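Long-range contacts in surface protein SPB1 (Streptococcus agalactiae, PDB 4UZG), which serves as the backbone subunit of pilus 2b on the bacterial surface, where sortase enzymes probably link its copies into a fibre: residues 10-15 against 205-210; 133-138 against 166-171; 200-205 against 214-219; 234-239 against 256-261. One frame throughout, in Å; residues are numbered along the deposited sequence. Where two conformers were deposited one is given.

Contact 1. Residues 10-15 against 205-210; sequences TYSVGD and NNVEWG. With CA (calcium ion), chain E.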
loop_
_atom_site.group_PDB
_atom_site.type_symbol
_atom_site.label_atom_id
_atom_site.label_comp_id
_atom_site.label_asym_id
_atom_site.label_seq_id
_atom_site.Cartn_x
_atom_site.Cartn_y
_atom_site.Cartn_z
ATOM N N THR A 10 -2.793 -2.518 5.478
ATOM C CA THR A 10 -3.518 -2.152 4.261
ATOM C C THR A 10 -3.530 -0.650 4.130
ATOM O O THR A 10 -3.274 0.087 5.095
ATOM C CB THR A 10 -4.977 -2.666 4.254
ATOM O OG1 THR A 10 -5.699 -2.032 5.303
ATOM C CG2 THR A 10 -5.069 -4.155 4.405
ATOM N N TYR A 11 -3.874 -0.196 2.931
ATOM C CA TYR A 11 -3.903 1.211 2.568
ATOM C C TYR A 11 -5.098 1.487 1.680
ATOM O O TYR A 11 -5.622 0.586 1.035
ATOM C CB TYR A 11 -2.645 1.580 1.765
ATOM C CG TYR A 11 -1.359 1.415 2.526
ATOM C CD1 TYR A 11 -0.851 2.442 3.301
ATOM C CD2 TYR A 11 -0.644 0.230 2.474
ATOM C CE1 TYR A 11 0.335 2.280 4.016
ATOM C CE2 TYR A 11 0.544 0.062 3.176
ATOM C CZ TYR A 11 1.023 1.079 3.948
ATOM O OH TYR A 11 2.200 0.865 4.625
ATOM N N SER A 12 -5.497 2.743 1.611
ATOM C CA SER A 12 -6.354 3.231 0.535
ATOM C C SER A 12 -5.490 3.820 -0.568
ATOM O O SER A 12 -4.417 4.379 -0.325
ATOM C CB SER A 12 -7.324 4.313 1.013
ATOM O OG SER A 12 -8.335 3.759 1.825
ATOM N N VAL A 13 -5.979 3.710 -1.807
ATOM C CA VAL A 13 -5.364 4.384 -2.937
ATOM C C VAL A 13 -5.166 5.861 -2.603
ATOM O O VAL A 13 -6.059 6.517 -2.060
ATOM C CB VAL A 13 -6.206 4.137 -4.200
ATOM C CG1 VAL A 13 -5.818 5.084 -5.323
ATOM C CG2 VAL A 13 -6.058 2.681 -4.642
ATOM N N GLY A 14 -3.973 6.360 -2.887
ATOM C CA GLY A 14 -3.555 7.711 -2.564
ATOM C C GLY A 14 -2.772 7.852 -1.267
ATOM O O GLY A 14 -2.158 8.901 -1.035
ATOM N N ASP A 15 -2.781 6.814 -0.437
ATOM C CA ASP A 15 -2.068 6.872 0.837
ATOM C C ASP A 15 -0.546 6.842 0.617
ATOM O O ASP A 15 -0.021 6.275 -0.343
ATOM C CB ASP A 15 -2.410 5.687 1.740
ATOM C CG ASP A 15 -3.776 5.748 2.397
ATOM O OD1 ASP A 15 -4.515 6.738 2.244
ATOM O OD2 ASP A 15 -4.079 4.749 3.096
ATOM N N ASN A 205 -6.611 8.226 -8.568
ATOM C CA ASN A 205 -5.416 7.857 -7.811
ATOM C C ASN A 205 -5.437 8.320 -6.359
ATOM O O ASN A 205 -4.402 8.202 -5.695
ATOM C CB ASN A 205 -4.169 8.383 -8.507
ATOM C CG ASN A 205 -3.943 7.710 -9.830
ATOM O OD1 ASN A 205 -3.790 6.479 -9.891
ATOM N ND2 ASN A 205 -3.941 8.506 -10.915
ATOM N N ASN A 206 -6.572 8.798 -5.839
ATOM C CA ASN A 206 -6.565 9.288 -4.478
ATOM C C ASN A 206 -7.937 9.265 -3.824
ATOM O O ASN A 206 -8.769 10.143 -4.065
ATOM C CB ASN A 206 -5.987 10.704 -4.411
ATOM C CG ASN A 206 -5.870 11.192 -2.995
ATOM O OD1 ASN A 206 -5.752 10.406 -2.055
ATOM N ND2 ASN A 206 -5.867 12.489 -2.829
ATOM N N VAL A 207 -8.185 8.270 -2.967
ATOM C CA VAL A 207 -9.333 8.262 -2.074
ATOM C C VAL A 207 -9.280 9.467 -1.164
ATOM O O VAL A 207 -8.236 9.713 -0.543
ATOM C CB VAL A 207 -9.295 6.972 -1.218
ATOM C CG1 VAL A 207 -10.188 7.041 0.014
ATOM C CG2 VAL A 207 -9.619 5.740 -2.064
ATOM N N GLU A 208 -10.392 10.192 -1.037
ATOM C CA GLU A 208 -10.495 11.289 -0.097
ATOM C C GLU A 208 -11.790 11.155 0.694
ATOM O O GLU A 208 -12.771 10.553 0.224
ATOM C CB GLU A 208 -10.468 12.626 -0.829
ATOM C CG GLU A 208 -9.058 13.019 -1.310
ATOM C CD GLU A 208 -8.130 13.370 -0.130
ATOM O OE1 GLU A 208 -8.478 14.290 0.673
ATOM O OE2 GLU A 208 -7.135 12.681 0.091
ATOM N N TRP A 209 -11.782 11.714 1.894
ATOM C CA TRP A 209 -12.901 11.637 2.823
ATOM C C TRP A 209 -13.310 13.054 3.190
ATOM O O TRP A 209 -12.471 13.850 3.586
ATOM C CB TRP A 209 -12.506 10.842 4.067
ATOM C CG TRP A 209 -12.160 9.435 3.760
ATOM C CD1 TRP A 209 -10.903 8.904 3.698
ATOM C CD2 TRP A 209 -13.063 8.390 3.396
ATOM N NE1 TRP A 209 -10.962 7.593 3.318
ATOM C CE2 TRP A 209 -12.275 7.241 3.137
ATOM C CE3 TRP A 209 -14.459 8.297 3.287
ATOM C CZ2 TRP A 209 -12.843 6.030 2.762
ATOM C CZ3 TRP A 209 -15.010 7.108 2.930
ATOM C CH2 TRP A 209 -14.211 5.977 2.665
ATOM N N GLY A 210 -14.592 13.367 3.063
ATOM C CA GLY A 210 -15.040 14.722 3.330
ATOM C C GLY A 210 -16.538 14.848 3.387
ATOM O O GLY A 210 -17.225 13.973 3.922
HETATM CA CA CA E . -6.193 10.463 0.307
HETATM O O HOH W 1 -8.887 5.547 3.729
HETATM O O HOH W 2 -5.688 8.166 0.177
HETATM O O HOH W 3 -4.518 9.942 2.118
HETATM O O HOH W 4 -4.287 11.915 0.059
HETATM O O HOH W 5 -7.371 10.619 2.355
#
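Val13 and Val207 are tied through their backbones: Val207 N donates to Val13 O over 2.9 Å. This is the one direct hydrogen bond between 10-15 and 205-210, and Val13 O has a second donor in water 2.

Metal bonds centre on a calcium ion with seven ligands: Asn206 OD1, Val207 O, Glu208 OE2 and waters 2 to 5. Asn206 holds CG anti to its backbone N (chi1 -176°), which brings OD1 beside Val207 O, 3.0 Å away, so that both oxygens reach the ion. Segment 10-15 serves as a second shell. Asp15 OD1 accepts from water 2 at 2.8 Å and more distantly from water 3, and so helps orient two of the metal-bound waters.

A type II beta turn from Ser12 to Asp15 shapes segment 10-15, in the loop that enters strand 16-26 of the large sheet; segment 205-210 runs into strand 208-210 of the prealbumin-like region. Asp15 N closes the turn on Ser12 O, while Asp15 OD2 takes Ser12 N from above the carboxylate plane. Gly14 occupies the third position with a positive phi (96°).

Van der Waals contacts surround these bonds. Val13 CG1 rests against the carbonyl carbon of Asn205 at 3.4 Å, and Gly14 CA comes to 3.3 Å from Asn205 O. Ser12 CB touches Val207 CB at 4.0 Å. Ser12 OG, also bonded to Lys232 N, shares water 1 with Trp209 NE1, which donates to that water.

Contact 2. Residues 133-138 against 166-171; sequences SGAKPG and VRDGQI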
loop_
_atom_site.group_PDB
_atom_site.type_symbol
_atom_site.label_atom_id
_atom_site.label_comp_id
_atom_site.label_asym_id
_atom_site.label_seq_id
_atom_site.Cartn_x
_atom_site.Cartn_y
_atom_site.Cartn_z
ATOM N N SER A 133 -3.838 3.817 -8.566
ATOM C CA SER A 133 -5.026 3.068 -8.939
ATOM C C SER A 133 -4.784 1.693 -9.539
ATOM O O SER A 133 -5.708 0.883 -9.601
ATOM C CB SER A 133 -5.872 3.878 -9.910
ATOM O OG SER A 133 -5.224 3.926 -11.155
ATOM N N GLY A 134 -3.566 1.424 -10.021
ATOM C CA GLY A 134 -3.271 0.138 -10.606
ATOM C C GLY A 134 -3.085 -0.998 -9.622
ATOM O O GLY A 134 -2.997 -2.146 -10.019
ATOM N N ALA A 135 -2.995 -0.686 -8.335
ATOM C CA ALA A 135 -2.818 -1.725 -7.340
ATOM C C ALA A 135 -3.984 -2.705 -7.385
ATOM O O ALA A 135 -5.140 -2.323 -7.592
ATOM C CB ALA A 135 -2.735 -1.106 -5.976
ATOM N N LYS A 136 -3.683 -3.976 -7.197
ATOM C CA LYS A 136 -4.714 -4.994 -7.149
ATOM C C LYS A 136 -5.142 -5.222 -5.720
ATOM O O LYS A 136 -4.309 -5.270 -4.821
ATOM C CB LYS A 136 -4.179 -6.301 -7.722
ATOM C CG LYS A 136 -3.624 -6.184 -9.105
ATOM C CD LYS A 136 -4.692 -5.945 -10.114
ATOM C CE LYS A 136 -4.157 -6.244 -11.510
ATOM N NZ LYS A 136 -5.053 -5.723 -12.574
ATOM N N PRO A 137 -6.448 -5.462 -5.492
ATOM C CA PRO A 137 -6.947 -5.681 -4.131
ATOM C C PRO A 137 -6.819 -7.135 -3.701
ATOM O O PRO A 137 -6.677 -8.053 -4.500
ATOM C CB PRO A 137 -8.429 -5.264 -4.247
ATOM C CG PRO A 137 -8.788 -5.678 -5.643
ATOM C CD PRO A 137 -7.562 -5.334 -6.455
ATOM N N GLY A 138 -6.908 -7.321 -2.391
ATOM C CA GLY A 138 -6.992 -8.648 -1.814
ATOM C C GLY A 138 -5.703 -9.178 -1.217
ATOM O O GLY A 138 -4.679 -8.481 -1.160
ATOM N N VAL A 166 2.236 -4.431 -0.897
ATOM C CA VAL A 166 1.257 -3.485 -0.364
ATOM C C VAL A 166 -0.142 -4.019 -0.665
ATOM O O VAL A 166 -0.368 -4.692 -1.673
ATOM C CB VAL A 166 1.414 -2.059 -0.912
ATOM C CG1 VAL A 166 2.753 -1.458 -0.482
ATOM C CG2 VAL A 166 1.190 -2.036 -2.418
ATOM N N ARG A 167 -1.075 -3.761 0.243
ATOM C CA ARG A 167 -2.409 -4.354 0.154
ATOM C C ARG A 167 -3.511 -3.319 0.271
ATOM O O ARG A 167 -3.384 -2.351 1.033
ATOM C CB ARG A 167 -2.604 -5.375 1.276
ATOM C CG ARG A 167 -1.595 -6.461 1.407
ATOM C CD ARG A 167 -1.926 -7.601 0.590
ATOM N NE ARG A 167 -0.949 -8.678 0.605
ATOM C CZ ARG A 167 -0.979 -9.636 -0.287
ATOM N NH1 ARG A 167 -1.916 -9.636 -1.209
ATOM N NH2 ARG A 167 -0.061 -10.570 -0.291
ATOM N N ASP A 168 -4.605 -3.564 -0.439
ATOM C CA ASP A 168 -5.830 -2.802 -0.273
ATOM C C ASP A 168 -7.036 -3.715 -0.480
ATOM O O ASP A 168 -6.878 -4.891 -0.803
ATOM C CB ASP A 168 -5.850 -1.524 -1.140
ATOM C CG ASP A 168 -5.941 -1.752 -2.625
ATOM O OD1 ASP A 168 -6.283 -2.830 -3.108
ATOM O OD2 ASP A 168 -5.683 -0.727 -3.339
ATOM N N GLY A 169 -8.223 -3.172 -0.237
ATOM C CA GLY A 169 -9.454 -3.928 -0.280
ATOM C C GLY A 169 -10.453 -3.414 -1.300
ATOM O O GLY A 169 -10.293 -2.341 -1.889
ATOM N N GLN A 170 -11.481 -4.220 -1.497
ATOM C CA GLN A 170 -12.527 -3.931 -2.465
ATOM C C GLN A 170 -13.894 -4.302 -1.904
ATOM O O GLN A 170 -14.032 -5.366 -1.279
ATOM C CB GLN A 170 -12.275 -4.729 -3.729
ATOM C CG GLN A 170 -13.334 -4.596 -4.818
ATOM C CD GLN A 170 -12.955 -5.420 -5.992
ATOM O OE1 GLN A 170 -13.282 -6.621 -6.057
ATOM N NE2 GLN A 170 -12.233 -4.827 -6.905
ATOM N N ILE A 171 -14.870 -3.428 -2.139
ATOM C CA ILE A 171 -16.255 -3.685 -1.776
ATOM C C ILE A 171 -17.063 -3.792 -3.070
ATOM O O ILE A 171 -17.105 -2.850 -3.868
ATOM C CB ILE A 171 -16.828 -2.558 -0.903
ATOM C CG1 ILE A 171 -16.012 -2.384 0.388
ATOM C CG2 ILE A 171 -18.301 -2.823 -0.588
ATOM C CD1 ILE A 171 -16.416 -1.177 1.232
HETATM O O HOH W 6 -6.592 -0.803 -5.777
HETATM O O HOH W 7 -3.982 -5.869 -2.132
#
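The Arg167 guanidinium meets Gly138 at its edge: NH1 donates to Gly138 O over 3.0 Å, the oxygen lying 19° out of the guanidinium plane. A bend at chi2 (-88°) folds the arginine chain back to this carbonyl, and NH1 also bonds Ala140 O. The second flat group, the Asp168 carboxylate, sets OD1 3.1 Å from Pro137 CA and close to Pro137 CB, while OD2 faces Ala135 CB. Its CG stands between the backbone N and the carbonyl carbon (chi1 69°), which turns the carboxylate toward 135-137. The Gln170 amide brings NE2 to 3.8 Å from Pro137 CG, the two side chains crossing obliquely; NE2 bonds Thr229 OG1.

The backbones join through Gly138 N, which donates to Asp168 O at 2.9 Å. Water 6 bridges Ala135 O and Asp168 OD2, donating to both. Water 7 accepts from Asp168 N and sits near the carbonyls of Lys136 and Gly138.

The loop following strand 121-131 of the large sheet is thereby fastened to the linker that starts strand 169-177 of the prealbumin-like region. Both direct bonds of the contact end on main-chain carbonyls, one given by backbone Gly138 N and the other by the Arg167 side chain. The buried Asp168 carboxylate, bordered by carbon on this side, would probably hold a proton more readily, although the 2.6 Å bond from water 6 to OD2 should counter that tendency.

Contact 3. Residues 200-205 against 214-219; sequences NFNDTN and NATEYT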
loop_
_atom_site.group_PDB
_atom_site.type_symbol
_atom_site.label_atom_id
_atom_site.label_comp_id
_atom_site.label_asym_id
_atom_site.label_seq_id
_atom_site.Cartn_x
_atom_site.Cartn_y
_atom_site.Cartn_z
ATOM N N ASN A 200 -14.904 10.609 -1.588
ATOM C CA ASN A 200 -14.724 11.255 -2.876
ATOM C C ASN A 200 -13.565 10.525 -3.553
ATOM O O ASN A 200 -12.425 10.569 -3.061
ATOM C CB ASN A 200 -14.413 12.737 -2.746
ATOM C CG ASN A 200 -14.140 13.371 -4.115
ATOM O OD1 ASN A 200 -13.342 12.904 -4.900
ATOM N ND2 ASN A 200 -14.902 14.384 -4.444
ATOM N N PHE A 201 -13.863 9.843 -4.644
ATOM C CA PHE A 201 -12.879 9.063 -5.382
ATOM C C PHE A 201 -12.796 9.604 -6.819
ATOM O O PHE A 201 -12.466 8.887 -7.771
ATOM C CB PHE A 201 -13.228 7.568 -5.363
ATOM C CG PHE A 201 -12.049 6.597 -5.381
ATOM C CD1 PHE A 201 -10.755 6.983 -5.729
ATOM C CD2 PHE A 201 -12.276 5.268 -5.069
ATOM C CE1 PHE A 201 -9.740 6.040 -5.778
ATOM C CE2 PHE A 201 -11.261 4.333 -5.105
ATOM C CZ PHE A 201 -9.992 4.722 -5.451
ATOM N N ASN A 202 -13.055 10.901 -6.970
ATOM C CA ASN A 202 -13.021 11.491 -8.304
ATOM C C ASN A 202 -11.616 11.564 -8.888
ATOM O O ASN A 202 -11.448 11.461 -10.103
ATOM C CB ASN A 202 -13.686 12.841 -8.295
ATOM C CG ASN A 202 -15.178 12.739 -7.991
ATOM O OD1 ASN A 202 -15.803 11.658 -8.048
ATOM N ND2 ASN A 202 -15.756 13.859 -7.652
ATOM N N ASP A 203 -10.610 11.742 -8.036
ATOM C CA ASP A 203 -9.225 11.517 -8.454
ATOM C C ASP A 203 -9.036 10.011 -8.372
ATOM O O ASP A 203 -9.021 9.427 -7.274
ATOM C CB ASP A 203 -8.242 12.229 -7.528
ATOM C CG ASP A 203 -6.797 12.034 -7.929
ATOM O OD1 ASP A 203 -6.486 11.133 -8.731
ATOM O OD2 ASP A 203 -5.949 12.795 -7.403
ATOM N N THR A 204 -8.922 9.358 -9.524
ATOM C CA THR A 204 -8.840 7.906 -9.545
ATOM C C THR A 204 -7.609 7.369 -8.795
ATOM O O THR A 204 -7.581 6.185 -8.434
ATOM C CB THR A 204 -8.855 7.349 -10.965
ATOM O OG1 THR A 204 -7.762 7.908 -11.702
ATOM C CG2 THR A 204 -10.174 7.677 -11.660
ATOM N N ASN A 205 -6.611 8.226 -8.568
ATOM C CA ASN A 205 -5.416 7.857 -7.811
ATOM C C ASN A 205 -5.437 8.320 -6.359
ATOM O O ASN A 205 -4.402 8.202 -5.695
ATOM C CB ASN A 205 -4.169 8.383 -8.507
ATOM C CG ASN A 205 -3.943 7.710 -9.830
ATOM O OD1 ASN A 205 -3.790 6.479 -9.891
ATOM N ND2 ASN A 205 -3.941 8.506 -10.915
ATOM N N ASN A 214 -19.678 16.596 -1.408
ATOM C CA ASN A 214 -18.535 16.317 -2.266
ATOM C C ASN A 214 -18.320 14.841 -2.587
ATOM O O ASN A 214 -17.379 14.487 -3.265
ATOM C CB ASN A 214 -17.284 16.880 -1.601
ATOM C CG ASN A 214 -17.230 18.428 -1.613
ATOM O OD1 ASN A 214 -17.908 19.083 -2.437
ATOM N ND2 ASN A 214 -16.452 19.008 -0.697
ATOM N N ALA A 215 -19.211 13.980 -2.130
ATOM C CA ALA A 215 -19.050 12.550 -2.299
ATOM C C ALA A 215 -19.244 12.103 -3.746
ATOM O O ALA A 215 -20.039 12.660 -4.496
ATOM C CB ALA A 215 -20.019 11.808 -1.428
ATOM N N THR A 216 -18.553 11.032 -4.101
ATOM C CA THR A 216 -18.773 10.357 -5.361
ATOM C C THR A 216 -20.032 9.512 -5.293
ATOM O O THR A 216 -20.199 8.683 -4.413
ATOM C CB THR A 216 -17.577 9.438 -5.679
ATOM O OG1 THR A 216 -16.384 10.225 -5.745
ATOM C CG2 THR A 216 -17.798 8.670 -6.968
ATOM N N GLU A 217 -20.944 9.735 -6.230
ATOM C CA GLU A 217 -22.155 8.933 -6.351
ATOM C C GLU A 217 -21.914 7.741 -7.267
ATOM O O GLU A 217 -21.476 7.898 -8.404
ATOM C CB GLU A 217 -23.306 9.770 -6.911
ATOM C CG GLU A 217 -23.807 10.784 -5.913
ATOM C CD GLU A 217 -25.108 11.480 -6.310
ATOM O OE1 GLU A 217 -25.568 11.305 -7.450
ATOM O OE2 GLU A 217 -25.692 12.198 -5.469
ATOM N N TYR A 218 -22.232 6.549 -6.766
ATOM C CA TYR A 218 -22.113 5.300 -7.501
ATOM C C TYR A 218 -23.507 4.800 -7.842
ATOM O O TYR A 218 -24.361 4.715 -6.958
ATOM C CB TYR A 218 -21.382 4.254 -6.646
ATOM C CG TYR A 218 -19.933 4.571 -6.405
ATOM C CD1 TYR A 218 -18.964 4.155 -7.310
ATOM C CD2 TYR A 218 -19.513 5.298 -5.291
ATOM C CE1 TYR A 218 -17.615 4.444 -7.092
ATOM C CE2 TYR A 218 -18.180 5.606 -5.085
ATOM C CZ TYR A 218 -17.229 5.144 -5.980
ATOM O OH TYR A 218 -15.890 5.456 -5.778
ATOM N N THR A 219 -23.718 4.417 -9.098
ATOM C CA THR A 219 -24.986 3.865 -9.546
ATOM C C THR A 219 -24.853 2.373 -9.803
ATOM O O THR A 219 -23.909 1.937 -10.479
ATOM C CB THR A 219 -25.444 4.589 -10.844
ATOM O OG1 THR A 219 -25.625 5.973 -10.582
ATOM C CG2 THR A 219 -26.754 4.056 -11.318
#
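Asn200 reaches Asn214 with its amide, ND2 donating to Asn214 O over 2.7 Å. It closes strand 198-200, which pairs with 208-210 in a small antiparallel sheet of the prealbumin-like region, and it opens an Asx turn: OD1 accepts from Asn202 N at 2.9 Å. With CG anti to the backbone N (chi1 176°), beside the carbonyl carbon, the amide lies between its own turn and the 214-219 segment. The acceptor Asn214 O lies out of the amide plane, and the bond is bent, 138° at the hydrogen.

Phe201 follows with its backbone N pointing at Thr216 OG1, a 2.8 Å bond that is nearly straight (168°). The Asn200 and Thr216 side chains cross at about a right angle, and the Thr216 backbone bonds Leu199. Phe201 CB lies 3.4 Å from Tyr218 OH, which approaches at the edge of the phenylalanine ring. The Phe201 ring also touches Val13 and Val207, the latter a calcium ligand through its carbonyl.

Asn202 slides past Thr216, the two side chains running in opposite directions. Asp203 makes a second Asx turn, its OD1 taking Asn205 N at 2.9 Å from above the carboxylate plane, and its carbonyl oxygen lies in plane at the edge of the Phe201 ring. Asn205 OD1 bonds Ser133 N and so carries the loop toward the large sheet.

In the 214-219 segment, Tyr218 lies against Leu199, Ile226 and Ile228; Thr216 CG2 sits 3.6 Å above one face of its ring, displaced from the centre.

Contact 4. Residues 234-239 against 256-261; sequences GTYYLV and VILGDG. With EDO (1,2-ethanediol), chain B.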
loop_
_atom_site.group_PDB
_atom_site.type_symbol
_atom_site.label_atom_id
_atom_site.label_comp_id
_atom_site.label_asym_id
_atom_site.label_seq_id
_atom_site.Cartn_x
_atom_site.Cartn_y
_atom_site.Cartn_z
ATOM N N GLY A 234 -11.294 -1.578 7.459
ATOM C CA GLY A 234 -12.080 -0.785 8.385
ATOM C C GLY A 234 -13.554 -1.075 8.235
ATOM O O GLY A 234 -13.967 -2.018 7.580
ATOM N N THR A 235 -14.323 -0.226 8.892
ATOM C CA THR A 235 -15.781 -0.345 8.901
ATOM C C THR A 235 -16.371 0.801 8.084
ATOM O O THR A 235 -16.080 1.964 8.353
ATOM C CB THR A 235 -16.335 -0.287 10.333
ATOM O OG1 THR A 235 -15.722 -1.309 11.111
ATOM C CG2 THR A 235 -17.846 -0.492 10.335
ATOM N N TYR A 236 -17.179 0.477 7.089
ATOM C CA TYR A 236 -17.769 1.447 6.194
ATOM C C TYR A 236 -19.278 1.296 6.219
ATOM O O TYR A 236 -19.808 0.298 6.715
ATOM C CB TYR A 236 -17.214 1.239 4.771
ATOM C CG TYR A 236 -15.718 1.433 4.700
ATOM C CD1 TYR A 236 -15.183 2.697 4.535
ATOM C CD2 TYR A 236 -14.832 0.371 4.853
ATOM C CE1 TYR A 236 -13.798 2.906 4.500
ATOM C CE2 TYR A 236 -13.467 0.563 4.829
ATOM C CZ TYR A 236 -12.938 1.833 4.632
ATOM O OH TYR A 236 -11.576 2.072 4.596
ATOM N N TYR A 237 -19.964 2.281 5.656
ATOM C CA TYR A 237 -21.421 2.300 5.672
ATOM C C TYR A 237 -21.943 2.690 4.305
ATOM O O TYR A 237 -21.562 3.721 3.744
ATOM C CB TYR A 237 -21.930 3.290 6.737
ATOM C CG TYR A 237 -21.536 2.856 8.134
ATOM C CD1 TYR A 237 -20.321 3.238 8.688
ATOM C CD2 TYR A 237 -22.353 2.007 8.868
ATOM C CE1 TYR A 237 -19.931 2.802 9.947
ATOM C CE2 TYR A 237 -21.965 1.557 10.139
ATOM C CZ TYR A 237 -20.753 1.969 10.668
ATOM O OH TYR A 237 -20.388 1.511 11.916
ATOM N N LEU A 238 -22.831 1.855 3.778
ATOM C CA LEU A 238 -23.443 2.084 2.476
ATOM C C LEU A 238 -24.680 2.940 2.668
ATOM O O LEU A 238 -25.612 2.517 3.350
ATOM C CB LEU A 238 -23.846 0.761 1.843
ATOM C CG LEU A 238 -22.742 -0.310 1.751
ATOM C CD1 LEU A 238 -23.282 -1.608 1.178
ATOM C CD2 LEU A 238 -21.558 0.148 0.984
ATOM N N VAL A 239 -24.693 4.120 2.073
ATOM C CA VAL A 239 -25.779 5.075 2.233
ATOM C C VAL A 239 -26.505 5.221 0.889
ATOM O O VAL A 239 -25.931 5.702 -0.086
ATOM C CB VAL A 239 -25.249 6.430 2.699
ATOM C CG1 VAL A 239 -26.358 7.456 2.810
ATOM C CG2 VAL A 239 -24.506 6.304 4.030
ATOM N N VAL A 256 -20.551 -2.394 6.453
ATOM C CA VAL A 256 -19.736 -3.347 5.707
ATOM C C VAL A 256 -18.316 -3.287 6.273
ATOM O O VAL A 256 -17.682 -2.234 6.262
ATOM C CB VAL A 256 -19.674 -2.991 4.221
ATOM C CG1 VAL A 256 -18.800 -4.004 3.480
ATOM C CG2 VAL A 256 -21.021 -2.873 3.607
ATOM N N ILE A 257 -17.818 -4.423 6.750
ATOM C CA ILE A 257 -16.465 -4.519 7.262
ATOM C C ILE A 257 -15.539 -5.074 6.186
ATOM O O ILE A 257 -15.823 -6.075 5.530
ATOM C CB ILE A 257 -16.419 -5.374 8.530
ATOM C CG1 ILE A 257 -17.187 -4.647 9.644
ATOM C CG2 ILE A 257 -14.973 -5.641 8.946
ATOM C CD1 ILE A 257 -17.387 -5.453 10.876
ATOM N N LEU A 258 -14.403 -4.407 6.053
ATOM C CA LEU A 258 -13.364 -4.803 5.164
ATOM C C LEU A 258 -12.163 -5.160 6.059
ATOM O O LEU A 258 -11.768 -4.393 6.942
ATOM C CB LEU A 258 -13.136 -3.584 4.285
ATOM C CG LEU A 258 -12.288 -3.748 3.058
ATOM C CD1 LEU A 258 -12.707 -4.891 2.113
ATOM C CD2 LEU A 258 -12.262 -2.438 2.300
ATOM N N GLY A 259 -11.593 -6.338 5.841
ATOM C CA GLY A 259 -10.517 -6.829 6.688
ATOM C C GLY A 259 -11.023 -7.682 7.839
ATOM O O GLY A 259 -12.053 -8.341 7.722
ATOM N N ASP A 260 -10.300 -7.689 8.958
ATOM C CA ASP A 260 -10.691 -8.507 10.101
ATOM C C ASP A 260 -12.126 -8.237 10.495
ATOM O O ASP A 260 -12.518 -7.086 10.665
ATOM C CB ASP A 260 -9.794 -8.215 11.311
ATOM C CG ASP A 260 -8.374 -8.729 11.141
ATOM O OD1 ASP A 260 -8.170 -9.656 10.332
ATOM O OD2 ASP A 260 -7.475 -8.208 11.836
ATOM N N GLY A 261 -12.908 -9.297 10.627
ATOM C CA GLY A 261 -14.318 -9.165 10.957
ATOM C C GLY A 261 -15.258 -9.149 9.756
ATOM O O GLY A 261 -16.472 -9.103 9.910
HETATM C C1 EDO B . -12.305 3.021 9.584
HETATM O O1 EDO B . -13.031 1.939 10.123
HETATM C C2 EDO B . -12.717 3.231 8.138
HETATM O O2 EDO B . -14.055 3.673 8.046
#
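Gly234 and Leu258 form one end of an antiparallel pairing between strands 234-240 and 254-258, the latter an outermost strand of a four-stranded sheet in the prealbumin-like region. The axes of 234-239 and 256-258 run 148° apart.

Four backbone hydrogen bonds hold the pair. Gly234 and Leu258 exchange two, as do Tyr236 and Val256, with the shortest at 2.8 Å from Val256 N to Tyr236 O. Between them Thr235 and Ile257 make a non-hydrogen-bonded pair.

Side-chain contacts divide by face. On the face of Tyr236, Val256 and Leu258, the Tyr236 ring carbon CE2 meets Leu258 CD2 obliquely at 4.1 Å, and Val256 CG2 packs on Leu238 CD1 at 3.6 Å. Leu238, Val256 and Leu258 also touch strand 273-279. On the other face Thr235 OG1 and Ile257 CG1 lie alongside each other in van der Waals contact, 3.9 Å apart.

A 1,2-ethanediol, probably from the crystallisation liquor, takes up the Thr235 N and O that turn away from 256-258: N donates to O1 at 2.8 Å, and O2 donates to Thr235 O. The diol also bonds Ala194 N. Tyr236 OH bonds Lys232 O, and ethanediol O2 lies over the Tyr236 ring near its margin, closest to CE1 (3.6 Å).

In the fold
At contacts 1 and 2, their centres 11 Å apart, loops of the large sheet meet the prealbumin-like region; Tyr11 N reaches Arg167 O at 2.9 Å between them. Contact 3 shares Asn205 with contact 1, and Val207 CG2 packs on Phe201 CZ at 3.6 Å. The same Asn205 joins contacts 2 and 3. Contact 4 lies wholly within the prealbumin-like region, its centre 15 Å from those of contacts 1 and 2; it touches contact 1 where Trp209 CH2 meets Tyr236 CE1, and contact 2 through Leu258. Contacts 3 and 4 do not touch, their nearest atoms being about 7 Å apart. Contact 1 holds one of the three calcium ions, about 8 Å from the Phe201 side chain.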